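Local coordinates for putative uncharacterized protein PH0242 (Pyrococcus horikoshii, PDB 3VU1), which is an archaeal AglB of the oligosaccharyltransferase family, modelled as its C-terminal globular domain of several beta-rich parts with a bound calcium ion, at residues G287-N292 with Y316-E321. Sequence-based numbering, arbitrary orientation.
Sequences GRDIKN and YMNHLE. With CA (calcium ion), chain C.
Ile-290 and Met-317 form the hydrogen-bonded pair of a short two-stranded antiparallel ribbon in the Peripheral 1 domain: Met-317 N gives to Ile-290 O at 3.0 Å, and Ile-290 N returns a bond to Met-317 O at 3.2 Å. Their side chains lie alongside each other, Ile-290 CD1 resting 4.0 Å from Met-317 CB, and both pack on Ile-283 of strand 275-285. Lys-291 and Tyr-316 follow as the non-hydrogen-bonded pair; toward Asp-289 and Asn-318 the strands give way to loop, and the Asp-289 carboxylate bridges the segments. Asp-289 OD1 accepts the backbone N of His-319 at 2.8 Å, nearly along its C-O axis, while Asp-289 OD2, near the Tyr-316 ring plane at its edge, takes a weak 3.5 Å bond from Tyr-316 OH. That hydroxyl also receives Asn-318 ND2. Asn-318 in turn makes an Asx turn, OD1 taking Leu-320 N at 2.7 Å, within a type I turn closed by Glu-321 N on Asn-318 O. CG of His-319 sits between its backbone N and carbonyl carbon (chi1 73°), and one ring face lies against the Gly-287 to Arg-288 backbone, Gly-287 CA making a CH-pi contact 4.0 Å from the centroid. Glu-76, Ala-285 and Glu-322 also bind the calcium ion. Glu-76 OE1 accepts Gly-287 N, which puts 287-292 in the second shell, while His-319 O, within the turn, binds the calcium directly at 2.4 Å.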
loop_
_atom_site.group_PDB
_atom_site.type_symbol
_atom_site.label_atom_id
_atom_site.label_comp_id
_atom_site.label_asym_id
_atom_site.label_seq_id
_atom_site.Cartn_x
_atom_site.Cartn_y
_atom_site.Cartn_z
ATOM N N GLY A 287 -4.280 -2.942 6.988
ATOM C CA GLY A 287 -5.578 -2.352 6.707
ATOM C C GLY A 287 -6.805 -3.168 7.063
ATOM O O GLY A 287 -7.866 -2.590 7.283
ATOM N N ARG A 288 -6.700 -4.494 7.083
ATOM C CA ARG A 288 -7.809 -5.320 7.574
ATOM C C ARG A 288 -7.381 -6.448 8.518
ATOM O O ARG A 288 -6.269 -6.980 8.420
ATOM C CB ARG A 288 -8.694 -5.844 6.429
ATOM C CG ARG A 288 -8.054 -6.883 5.545
ATOM C CD ARG A 288 -9.051 -7.564 4.611
ATOM N NE ARG A 288 -9.906 -6.572 3.963
ATOM C CZ ARG A 288 -11.100 -6.815 3.416
ATOM N NH1 ARG A 288 -11.609 -8.045 3.401
ATOM N NH2 ARG A 288 -11.786 -5.814 2.882
ATOM N N ASP A 289 -8.277 -6.819 9.428
ATOM C CA ASP A 289 -8.010 -7.910 10.365
ATOM C C ASP A 289 -7.876 -9.279 9.708
ATOM O O ASP A 289 -8.455 -9.530 8.634
ATOM C CB ASP A 289 -9.110 -7.966 11.427
ATOM C CG ASP A 289 -9.157 -6.717 12.284
ATOM O OD1 ASP A 289 -8.114 -6.066 12.546
ATOM O OD2 ASP A 289 -10.267 -6.381 12.701
ATOM N N ILE A 290 -7.123 -10.166 10.362
ATOM C CA ILE A 290 -7.227 -11.613 10.086
ATOM C C ILE A 290 -8.434 -12.147 10.880
ATOM O O ILE A 290 -8.543 -11.845 12.065
ATOM C CB ILE A 290 -5.934 -12.336 10.502
ATOM C CG1 ILE A 290 -4.758 -11.770 9.700
ATOM C CG2 ILE A 290 -6.053 -13.832 10.267
ATOM C CD1 ILE A 290 -3.407 -11.938 10.351
ATOM N N LYS A 291 -9.346 -12.877 10.227
ATOM C CA LYS A 291 -10.541 -13.489 10.863
ATOM C C LYS A 291 -10.748 -14.886 10.331
ATOM O O LYS A 291 -10.861 -15.068 9.108
ATOM C CB LYS A 291 -11.842 -12.746 10.532
ATOM C CG LYS A 291 -12.009 -11.391 11.184
ATOM C CD LYS A 291 -13.320 -10.707 10.818
ATOM C CE LYS A 291 -13.268 -10.086 9.433
ATOM N NZ LYS A 291 -14.301 -9.024 9.284
ATOM N N ASN A 292 -10.835 -15.865 11.236
ATOM C CA ASN A 292 -11.234 -17.228 10.855
ATOM C C ASN A 292 -10.393 -17.690 9.726
ATOM O O ASN A 292 -10.917 -18.052 8.691
ATOM C CB ASN A 292 -12.716 -17.288 10.415
ATOM C CG ASN A 292 -13.661 -16.726 11.464
ATOM O OD1 ASN A 292 -13.566 -17.034 12.651
ATOM N ND2 ASN A 292 -14.547 -15.864 11.034
ATOM N N TYR A 316 -8.578 -14.784 15.117
ATOM C CA TYR A 316 -8.620 -13.360 15.072
ATOM C C TYR A 316 -7.281 -12.730 15.404
ATOM O O TYR A 316 -6.683 -13.024 16.448
ATOM C CB TYR A 316 -9.698 -12.812 16.030
ATOM C CG TYR A 316 -9.723 -11.289 16.068
ATOM C CD1 TYR A 316 -10.327 -10.572 15.030
ATOM C CD2 TYR A 316 -9.103 -10.574 17.113
ATOM C CE1 TYR A 316 -10.326 -9.197 15.033
ATOM C CE2 TYR A 316 -9.100 -9.190 17.131
ATOM C CZ TYR A 316 -9.718 -8.511 16.087
ATOM O OH TYR A 316 -9.742 -7.135 16.033
ATOM N N MET A 317 -6.841 -11.831 14.523
ATOM C CA MET A 317 -5.740 -10.924 14.833
ATOM C C MET A 317 -6.099 -9.474 14.446
ATOM O O MET A 317 -6.507 -9.215 13.328
ATOM C CB MET A 317 -4.457 -11.395 14.139
ATOM C CG MET A 317 -3.218 -10.609 14.542
ATOM S SD MET A 317 -1.639 -11.185 13.848
ATOM C CE MET A 317 -1.640 -12.889 14.398
ATOM N N ASN A 318 -5.970 -8.540 15.381
ATOM C CA ASN A 318 -6.122 -7.116 15.075
ATOM C C ASN A 318 -4.988 -6.564 14.208
ATOM O O ASN A 318 -3.809 -6.723 14.552
ATOM C CB ASN A 318 -6.179 -6.298 16.358
ATOM C CG ASN A 318 -6.606 -4.862 16.106
ATOM O OD1 ASN A 318 -5.824 -4.025 15.670
ATOM N ND2 ASN A 318 -7.862 -4.579 16.367
ATOM N N HIS A 319 -5.332 -5.867 13.123
ATOM C CA HIS A 319 -4.320 -5.440 12.164
ATOM C C HIS A 319 -3.487 -4.316 12.649
ATOM O O HIS A 319 -2.487 -3.982 12.032
ATOM C CB HIS A 319 -4.926 -5.141 10.801
ATOM C CG HIS A 319 -5.722 -3.857 10.743
ATOM N ND1 HIS A 319 -5.156 -2.653 10.483
ATOM C CD2 HIS A 319 -7.081 -3.625 10.890
ATOM C CE1 HIS A 319 -6.104 -1.706 10.482
ATOM N NE2 HIS A 319 -7.282 -2.298 10.721
ATOM N N LEU A 320 -3.877 -3.723 13.766
ATOM C CA LEU A 320 -3.070 -2.681 14.432
ATOM C C LEU A 320 -2.252 -3.201 15.610
ATOM O O LEU A 320 -1.455 -2.460 16.177
ATOM C CB LEU A 320 -3.947 -1.529 14.908
ATOM C CG LEU A 320 -4.746 -0.869 13.792
ATOM C CD1 LEU A 320 -5.849 0.022 14.361
ATOM C CD2 LEU A 320 -3.792 -0.120 12.858
ATOM N N GLU A 321 -2.451 -4.469 15.967
ATOM C CA GLU A 321 -1.793 -5.071 17.128
ATOM C C GLU A 321 -1.508 -6.552 16.896
ATOM O O GLU A 321 -1.976 -7.438 17.613
ATOM C CB GLU A 321 -2.619 -4.848 18.389
ATOM C CG GLU A 321 -2.394 -3.482 19.021
ATOM C CD GLU A 321 -3.260 -3.234 20.247
ATOM O OE1 GLU A 321 -2.866 -2.377 21.075
ATOM O OE2 GLU A 321 -4.331 -3.881 20.385
HETATM CA CA CA C . -0.749 -3.642 10.398
#